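Local coordinates for uncharacterized protein (Bacteroides eggerthii, PDB 4FTD) that is of unknown function but combines a six-bladed beta-propeller with an immunoglobulin-like domain and may take part in carbohydrate metabolism, at residues N248-I253 against V299-R304; G259-G264 against V274-H279. One frame throughout, in Å; residues are numbered along the deposited sequence.

Contact 1. Residues N248-I253 against V299-R304; sequences NASYNI and VTNVYR
Ser250 and Asn252 each set the first side-chain torsion so that the polar group lies anti to the carbonyl carbon (chi1 -45° and -67°), and this carries Ser250 OG and the Asn252 amide across to the backbone of 300-304. The two strands are the innermost of consecutive blades in the six-bladed beta-propeller. Their short axes run nearly parallel, 9° apart, and approach to 6.6 Å, too wide for direct backbone pairing, so side chains and water bridge the gap.

Asn252 acts as a two-pronged clamp on strand 300-304. Asn252 OD1 accepts from Arg304 N at 2.9 Å, the donor standing above the carbonyl plane, while Asn252 ND2 donates to Val302 O at 3.0 Å, with that oxygen close to the amide plane. One flat group thereby mimics a strand neighbour and has both ends fixed, which settles its rotation. Ser250 OG does similar work further back: Val302 N points at it almost straight (3.0 Å), and Asn301 ND2 adds a longer bond within its own amide plane. Water 1 lies within hydrogen-bonding reach of this hydroxyl, Asn248 OD1 and Thr300 O, and so bridges the strands. Asn248 is also bonded outside the contact, ND2 to Met298 O and OD1 to Gly264 N.

The Tyr303 ring lies against strand 250-253, with Ser250 CB over one face, 4.0 Å from the centroid and offset toward the rim, a CH-pi contact. The Tyr251 carbonyl oxygen meets the ring edge in plane, and Lys343 forms a cation-pi contact with the same ring. Beyond the ring, water 3 joins the two strands, accepting from Tyr251 N at 3.0 Å and lying 2.6 Å from Tyr303 OH.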
ATOM      1  N   ASN A 248       1.321  -3.402  21.728  1.00 34.69           N
ATOM      2  CA  ASN A 248       1.579  -3.415  20.292  1.00 40.70           C
ATOM      3  C   ASN A 248       1.897  -4.859  19.921  1.00 40.14           C
ATOM      4  O   ASN A 248       2.179  -5.660  20.788  1.00 37.30           O
ATOM      5  CB  ASN A 248       2.718  -2.461  19.876  1.00 39.38           C
ATOM      6  CG  ASN A 248       4.038  -2.776  20.542  1.00 38.45           C
ATOM      7  OD1 ASN A 248       4.680  -3.793  20.205  1.00 35.55           O
ATOM      8  ND2 ASN A 248       4.478  -1.902  21.481  1.00 37.47           N
ATOM      9  N   ALA A 249       1.727  -5.193  18.654  1.00 35.25           N
ATOM     10  CA  ALA A 249       2.109  -6.485  18.137  1.00 39.12           C
ATOM     11  C   ALA A 249       2.386  -6.377  16.658  1.00 40.69           C
ATOM     12  O   ALA A 249       1.681  -5.662  15.936  1.00 37.40           O
ATOM     13  CB  ALA A 249       1.051  -7.513  18.401  1.00 32.93           C
ATOM     14  N   SER A 250       3.453  -7.031  16.220  1.00 34.56           N
ATOM     15  CA  SER A 250       3.715  -7.168  14.755  1.00 35.60           C
ATOM     16  C   SER A 250       3.790  -8.650  14.400  1.00 36.70           C
ATOM     17  O   SER A 250       4.758  -9.331  14.701  1.00 37.77           O
ATOM     18  CB  SER A 250       4.951  -6.415  14.349  1.00 40.44           C
ATOM     19  OG  SER A 250       5.003  -5.127  14.909  1.00 39.47           O
ATOM     20  N   TYR A 251       2.667  -9.165  13.900  1.00 36.08           N
ATOM     21  CA  TYR A 251       2.560 -10.544  13.492  1.00 39.36           C
ATOM     22  C   TYR A 251       3.141 -10.681  12.083  1.00 39.99           C
ATOM     23  O   TYR A 251       2.626 -10.080  11.150  1.00 43.97           O
ATOM     24  CB  TYR A 251       1.097 -10.961  13.509  1.00 36.62           C
ATOM     25  CG  TYR A 251       0.436 -11.015  14.866  1.00 35.88           C
ATOM     26  CD1 TYR A 251      -0.106  -9.844  15.502  1.00 37.25           C
ATOM     27  CD2 TYR A 251       0.242 -12.263  15.498  1.00 42.15           C
ATOM     28  CE1 TYR A 251      -0.737  -9.969  16.763  1.00 37.13           C
ATOM     29  CE2 TYR A 251      -0.388 -12.373  16.738  1.00 39.64           C
ATOM     30  CZ  TYR A 251      -0.899 -11.269  17.361  1.00 40.83           C
ATOM     31  OH  TYR A 251      -1.533 -11.471  18.598  1.00 41.45           O
ATOM     32  N   ASN A 252       4.219 -11.450  11.960  1.00 40.06           N
ATOM     33  CA  ASN A 252       4.894 -11.733  10.690  1.00 39.94           C
ATOM     34  C   ASN A 252       4.820 -13.256  10.444  1.00 44.09           C
ATOM     35  O   ASN A 252       5.636 -13.987  10.916  1.00 43.96           O
ATOM     36  CB  ASN A 252       6.358 -11.292  10.782  1.00 41.81           C
ATOM     37  CG  ASN A 252       6.498  -9.795  10.896  1.00 39.53           C
ATOM     38  OD1 ASN A 252       6.445  -9.095   9.882  1.00 41.68           O
ATOM     39  ND2 ASN A 252       6.597  -9.298  12.113  1.00 38.64           N
ATOM     40  N   ILE A 253       3.783 -13.727   9.779  1.00 41.85           N
ATOM     41  CA  ILE A 253       3.593 -15.142   9.598  1.00 40.70           C
ATOM     42  C   ILE A 253       3.374 -15.350   8.104  1.00 44.59           C
ATOM     43  O   ILE A 253       2.464 -14.768   7.522  1.00 42.80           O
ATOM     44  CB  ILE A 253       2.441 -15.668  10.435  1.00 43.02           C
ATOM     45  CG1 ILE A 253       2.648 -15.368  11.919  1.00 40.31           C
ATOM     46  CG2 ILE A 253       2.206 -17.135  10.151  1.00 35.91           C
ATOM     47  CD1 ILE A 253       1.400 -15.623  12.771  1.00 40.46           C
ATOM     48  N   VAL A 299       3.827   2.614  20.859  1.00 39.88           N
ATOM     49  CA  VAL A 299       3.272   2.584  19.489  1.00 42.88           C
ATOM     50  C   VAL A 299       4.428   2.430  18.519  1.00 41.76           C
ATOM     51  O   VAL A 299       5.056   3.393  18.098  1.00 41.55           O
ATOM     52  CB  VAL A 299       2.401   3.813  19.155  1.00 42.31           C
ATOM     53  CG1 VAL A 299       1.649   3.615  17.806  1.00 39.06           C
ATOM     54  CG2 VAL A 299       1.429   4.072  20.316  1.00 41.16           C
ATOM     55  N   THR A 300       4.713   1.172  18.182  1.00 40.65           N
ATOM     56  CA  THR A 300       5.892   0.794  17.379  1.00 42.44           C
ATOM     57  C   THR A 300       5.610  -0.571  16.744  1.00 43.12           C
ATOM     58  O   THR A 300       4.785  -1.350  17.264  1.00 38.28           O
ATOM     59  CB  THR A 300       7.163   0.732  18.256  1.00 45.53           C
ATOM     60  OG1 THR A 300       8.324   0.463  17.465  1.00 41.74           O
ATOM     61  CG2 THR A 300       7.002  -0.309  19.381  1.00 34.43           C
ATOM     62  N   ASN A 301       6.271  -0.843  15.620  1.00 39.00           N
ATOM     63  CA  ASN A 301       6.065  -2.051  14.875  1.00 37.67           C
ATOM     64  C   ASN A 301       7.303  -2.435  14.136  1.00 40.71           C
ATOM     65  O   ASN A 301       8.082  -1.586  13.769  1.00 41.05           O
ATOM     66  CB  ASN A 301       4.972  -1.868  13.814  1.00 39.30           C
ATOM     67  CG  ASN A 301       3.565  -1.643  14.381  1.00 44.94           C
ATOM     68  OD1 ASN A 301       3.104  -0.525  14.393  1.00 43.39           O
ATOM     69  ND2 ASN A 301       2.886  -2.710  14.833  1.00 35.64           N
ATOM     70  N   VAL A 302       7.391  -3.720  13.852  1.00 38.91           N
ATOM     71  CA  VAL A 302       8.496  -4.386  13.159  1.00 39.98           C
ATOM     72  C   VAL A 302       7.885  -5.374  12.138  1.00 40.03           C
ATOM     73  O   VAL A 302       7.308  -6.405  12.530  1.00 39.47           O
ATOM     74  CB  VAL A 302       9.448  -5.147  14.142  1.00 41.56           C
ATOM     75  CG1 VAL A 302      10.568  -5.855  13.362  1.00 43.02           C
ATOM     76  CG2 VAL A 302      10.102  -4.208  15.177  1.00 38.73           C
ATOM     77  N   TYR A 303       8.012  -5.075  10.845  1.00 40.78           N
ATOM     78  CA  TYR A 303       7.416  -5.889   9.784  1.00 40.57           C
ATOM     79  C   TYR A 303       8.422  -6.292   8.709  1.00 42.26           C
ATOM     80  O   TYR A 303       9.210  -5.474   8.189  1.00 47.93           O
ATOM     81  CB  TYR A 303       6.200  -5.189   9.117  1.00 41.57           C
ATOM     82  CG  TYR A 303       4.947  -5.185   9.975  1.00 38.48           C
ATOM     83  CD1 TYR A 303       4.289  -6.359  10.281  1.00 40.59           C
ATOM     84  CD2 TYR A 303       4.396  -4.023  10.420  1.00 41.67           C
ATOM     85  CE1 TYR A 303       3.171  -6.388  11.090  1.00 37.03           C
ATOM     86  CE2 TYR A 303       3.290  -4.021  11.224  1.00 38.30           C
ATOM     87  CZ  TYR A 303       2.655  -5.197  11.546  1.00 44.81           C
ATOM     88  OH  TYR A 303       1.544  -5.155  12.341  1.00 40.71           O
ATOM     89  N   ARG A 304       8.400  -7.587   8.418  1.00 44.66           N
ATOM     90  CA  ARG A 304       9.273  -8.227   7.435  1.00 45.61           C
ATOM     91  C   ARG A 304       9.105  -7.640   6.039  1.00 46.37           C
ATOM     92  O   ARG A 304       8.016  -7.385   5.615  1.00 44.79           O
ATOM     93  CB  ARG A 304       8.984  -9.725   7.391  1.00 51.41           C
ATOM     94  CG  ARG A 304      10.020 -10.553   6.657  1.00 53.67           C
ATOM     95  CD  ARG A 304       9.781 -12.031   6.901  1.00 59.65           C
ATOM     96  NE  ARG A 304      10.696 -12.828   6.100  1.00 80.07           N
ATOM     97  CZ  ARG A 304      10.609 -14.145   5.899  1.00 93.81           C
ATOM     98  NH1 ARG A 304       9.626 -14.869   6.435  1.00 82.34           N
ATOM     99  NH2 ARG A 304      11.518 -14.750   5.133  1.00 92.89           N
TER
HETATM  100  O   HOH W   1       5.048  -4.425  17.463  1.00 43.24           O
HETATM  101  O   HOH W   2       0.698  -2.608  17.041  1.00 42.84           O
HETATM  102  O   HOH W   3       0.373  -7.419  12.906  1.00 37.38           O
HETATM  103  O   HOH W   4       7.637 -14.820   8.236  1.00 50.01           O

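Contact 2. Residues G259-G264 against V274-H279; sequences GFIFFG and VPISGH
Backbone hydrogen bonds come first: Gly259 pairs with Ile276, and Ile261 with Val274, each through two reciprocal N-H...O bonds. Gly259 N reaches Ile276 O at 2.9 Å, and Val274 N reaches Ile261 O at 2.8 Å; all four bonds are close to straight, at 165° to 168°. Between these hydrogen-bonded pairs, Phe260 and Pro275 form a non-hydrogen-bonded pair, where proline's missing N-H costs no bond across the strands. The pair's own CA-H groups make CA-H...O contacts, from Phe260 CA to Val274 O at 3.3 Å and from Pro275 CA to Gly259 O. This register, with axes at 148°, marks the antiparallel hairpin of strands 259-264 and 270-277, the middle two strands of a four-stranded propeller blade.

Apolar contacts separate by face. On one, Phe260 CE1 lies 3.9 Å from Pro275 CB, the ring and the pyrrolidine crossing at a slant. On the other, Ile261 packs on Val274, and Ile261 CD1 meets Ile276 CD1 at 4.5 Å. Val274 CG2, anti to its carbonyl carbon, meets the in-plane edge of Phe263 at CD2, 3.8 Å away, while Ile261 CG2 sits over a face of that ring. A cation-pi contact joins Lys273 to the Phe260 ring.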
ATOM      1  N   GLY A 259       7.127 -17.763  11.092  1.00 42.81           N
ATOM      2  CA  GLY A 259       7.699 -16.441  11.266  1.00 51.46           C
ATOM      3  C   GLY A 259       7.867 -16.077  12.733  1.00 50.53           C
ATOM      4  O   GLY A 259       8.211 -16.912  13.577  1.00 42.30           O
ATOM      5  N   PHE A 260       7.611 -14.815  13.027  1.00 43.64           N
ATOM      6  CA  PHE A 260       7.849 -14.243  14.367  1.00 42.78           C
ATOM      7  C   PHE A 260       6.754 -13.232  14.678  1.00 46.16           C
ATOM      8  O   PHE A 260       6.309 -12.515  13.792  1.00 43.53           O
ATOM      9  CB  PHE A 260       9.129 -13.455  14.376  1.00 46.46           C
ATOM     10  CG  PHE A 260      10.341 -14.278  14.139  1.00 45.35           C
ATOM     11  CD1 PHE A 260      10.757 -15.185  15.096  1.00 50.10           C
ATOM     12  CD2 PHE A 260      11.052 -14.184  12.933  1.00 46.83           C
ATOM     13  CE1 PHE A 260      11.899 -15.980  14.884  1.00 49.47           C
ATOM     14  CE2 PHE A 260      12.181 -14.977  12.711  1.00 50.94           C
ATOM     15  CZ  PHE A 260      12.603 -15.876  13.684  1.00 55.26           C
ATOM     16  N   ILE A 261       6.386 -13.139  15.941  1.00 39.33           N
ATOM     17  CA  ILE A 261       5.556 -12.068  16.414  1.00 38.37           C
ATOM     18  C   ILE A 261       6.479 -11.183  17.310  1.00 41.22           C
ATOM     19  O   ILE A 261       7.143 -11.663  18.246  1.00 39.71           O
ATOM     20  CB  ILE A 261       4.356 -12.561  17.194  1.00 41.60           C
ATOM     21  CG1 ILE A 261       3.625 -13.670  16.418  1.00 42.84           C
ATOM     22  CG2 ILE A 261       3.422 -11.346  17.495  1.00 37.34           C
ATOM     23  CD1 ILE A 261       2.718 -14.578  17.239  1.00 42.69           C
ATOM     24  N   PHE A 262       6.491  -9.892  17.044  1.00 37.69           N
ATOM     25  CA  PHE A 262       7.267  -8.949  17.832  1.00 35.18           C
ATOM     26  C   PHE A 262       6.323  -8.194  18.770  1.00 45.32           C
ATOM     27  O   PHE A 262       5.363  -7.574  18.297  1.00 35.22           O
ATOM     28  CB  PHE A 262       7.966  -7.946  16.937  1.00 36.35           C
ATOM     29  CG  PHE A 262       9.059  -8.543  16.064  1.00 44.19           C
ATOM     30  CD1 PHE A 262       8.775  -9.005  14.783  1.00 41.22           C
ATOM     31  CD2 PHE A 262      10.370  -8.552  16.496  1.00 43.19           C
ATOM     32  CE1 PHE A 262       9.778  -9.493  13.977  1.00 44.16           C
ATOM     33  CE2 PHE A 262      11.368  -9.101  15.707  1.00 47.06           C
ATOM     34  CZ  PHE A 262      11.058  -9.560  14.439  1.00 43.37           C
ATOM     35  N   PHE A 263       6.678  -8.155  20.052  1.00 39.64           N
ATOM     36  CA  PHE A 263       5.872  -7.481  21.067  1.00 36.66           C
ATOM     37  C   PHE A 263       6.749  -6.518  21.835  1.00 36.90           C
ATOM     38  O   PHE A 263       7.606  -6.941  22.623  1.00 40.29           O
ATOM     39  CB  PHE A 263       5.291  -8.463  22.041  1.00 37.35           C
ATOM     40  CG  PHE A 263       4.292  -9.440  21.477  1.00 35.17           C
ATOM     41  CD1 PHE A 263       3.001  -9.064  21.166  1.00 36.56           C
ATOM     42  CD2 PHE A 263       4.641 -10.775  21.353  1.00 35.26           C
ATOM     43  CE1 PHE A 263       2.064 -10.017  20.774  1.00 35.21           C
ATOM     44  CE2 PHE A 263       3.744 -11.720  20.991  1.00 40.51           C
ATOM     45  CZ  PHE A 263       2.449 -11.360  20.707  1.00 35.80           C
ATOM     46  N   GLY A 264       6.564  -5.228  21.625  1.00 34.62           N
ATOM     47  CA  GLY A 264       7.381  -4.237  22.384  1.00 35.84           C
ATOM     48  C   GLY A 264       6.837  -3.988  23.781  1.00 36.20           C
ATOM     49  O   GLY A 264       5.638  -3.916  23.962  1.00 40.19           O
ATOM     50  N   VAL A 274       8.878 -13.606  19.282  1.00 42.01           N
ATOM     51  CA  VAL A 274       8.234 -14.907  19.589  1.00 45.22           C
ATOM     52  C   VAL A 274       8.132 -15.757  18.317  1.00 47.60           C
ATOM     53  O   VAL A 274       7.415 -15.393  17.411  1.00 41.54           O
ATOM     54  CB  VAL A 274       6.855 -14.670  20.177  1.00 39.62           C
ATOM     55  CG1 VAL A 274       6.158 -15.995  20.525  1.00 41.81           C
ATOM     56  CG2 VAL A 274       6.964 -13.800  21.439  1.00 40.27           C
ATOM     57  N   PRO A 275       8.883 -16.873  18.225  1.00 42.60           N
ATOM     58  CA  PRO A 275       8.790 -17.643  16.968  1.00 47.33           C
ATOM     59  C   PRO A 275       7.522 -18.476  16.869  1.00 46.35           C
ATOM     60  O   PRO A 275       7.037 -18.983  17.879  1.00 47.39           O
ATOM     61  CB  PRO A 275      10.006 -18.588  17.011  1.00 46.37           C
ATOM     62  CG  PRO A 275      10.859 -18.065  18.130  1.00 50.67           C
ATOM     63  CD  PRO A 275       9.910 -17.429  19.119  1.00 45.95           C
ATOM     64  N   ILE A 276       7.019 -18.607  15.645  1.00 44.57           N
ATOM     65  CA  ILE A 276       5.824 -19.384  15.363  1.00 45.67           C
ATOM     66  C   ILE A 276       6.116 -20.218  14.115  1.00 51.47           C
ATOM     67  O   ILE A 276       6.772 -19.744  13.206  1.00 48.17           O
ATOM     68  CB  ILE A 276       4.559 -18.481  15.256  1.00 52.11           C
ATOM     69  CG1 ILE A 276       3.297 -19.333  15.060  1.00 59.70           C
ATOM     70  CG2 ILE A 276       4.643 -17.533  14.112  1.00 47.99           C
ATOM     71  CD1 ILE A 276       2.018 -18.662  15.530  1.00 56.82           C
ATOM     72  N   SER A 277       5.674 -21.471  14.125  1.00 43.59           N
ATOM     73  CA  SER A 277       5.789 -22.380  12.997  1.00 50.56           C
ATOM     74  C   SER A 277       4.521 -23.197  12.846  1.00 48.96           C
ATOM     75  O   SER A 277       3.786 -23.442  13.807  1.00 47.75           O
ATOM     76  CB  SER A 277       6.976 -23.351  13.157  1.00 49.01           C
ATOM     77  OG  SER A 277       6.828 -24.065  14.366  1.00 62.87           O
ATOM     78  N   GLY A 278       4.274 -23.615  11.614  1.00 56.29           N
ATOM     79  CA  GLY A 278       3.100 -24.400  11.273  1.00 49.60           C
ATOM     80  C   GLY A 278       1.816 -23.725  11.710  1.00 48.16           C
ATOM     81  O   GLY A 278       0.894 -24.398  12.095  1.00 46.99           O
ATOM     82  N   HIS A 279       1.765 -22.393  11.685  1.00 44.67           N
ATOM     83  CA  HIS A 279       0.598 -21.593  12.022  1.00 51.57           C
ATOM     84  C   HIS A 279       0.236 -21.523  13.512  1.00 49.30           C
ATOM     85  O   HIS A 279      -0.318 -20.533  13.908  1.00 47.07           O
ATOM     86  CB  HIS A 279      -0.682 -22.008  11.274  1.00 47.95           C
ATOM     87  CG  HIS A 279      -0.537 -22.102   9.794  1.00 47.38           C
ATOM     88  ND1 HIS A 279      -0.132 -23.266   9.176  1.00 53.64           N
ATOM     89  CD2 HIS A 279      -0.774 -21.215   8.808  1.00 42.69           C
ATOM     90  CE1 HIS A 279      -0.122 -23.077   7.872  1.00 44.48           C
ATOM     91  NE2 HIS A 279      -0.495 -21.841   7.617  1.00 51.10           N
TER

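Overall arrangement
From the N terminus, the chain passes through its immunoglobulin-like region before entering the propeller. Strand 250-253 opens one blade, and strand 259-264 follows as its neighbour. The hairpin from 259-264 to 270-277 closes the short loop of contact 2; strand 281-291 then completes the blade, and strand 300-304 begins the next. Only there does contact 1 close its wider loop, with contact 2 nested inside. Contact 2 thus holds one blade together, whereas contact 1 joins that blade to its successor. Their centres lie about 10 Å apart, and backbone pairing of Ser250 with Phe262 connects them within the shared sheet.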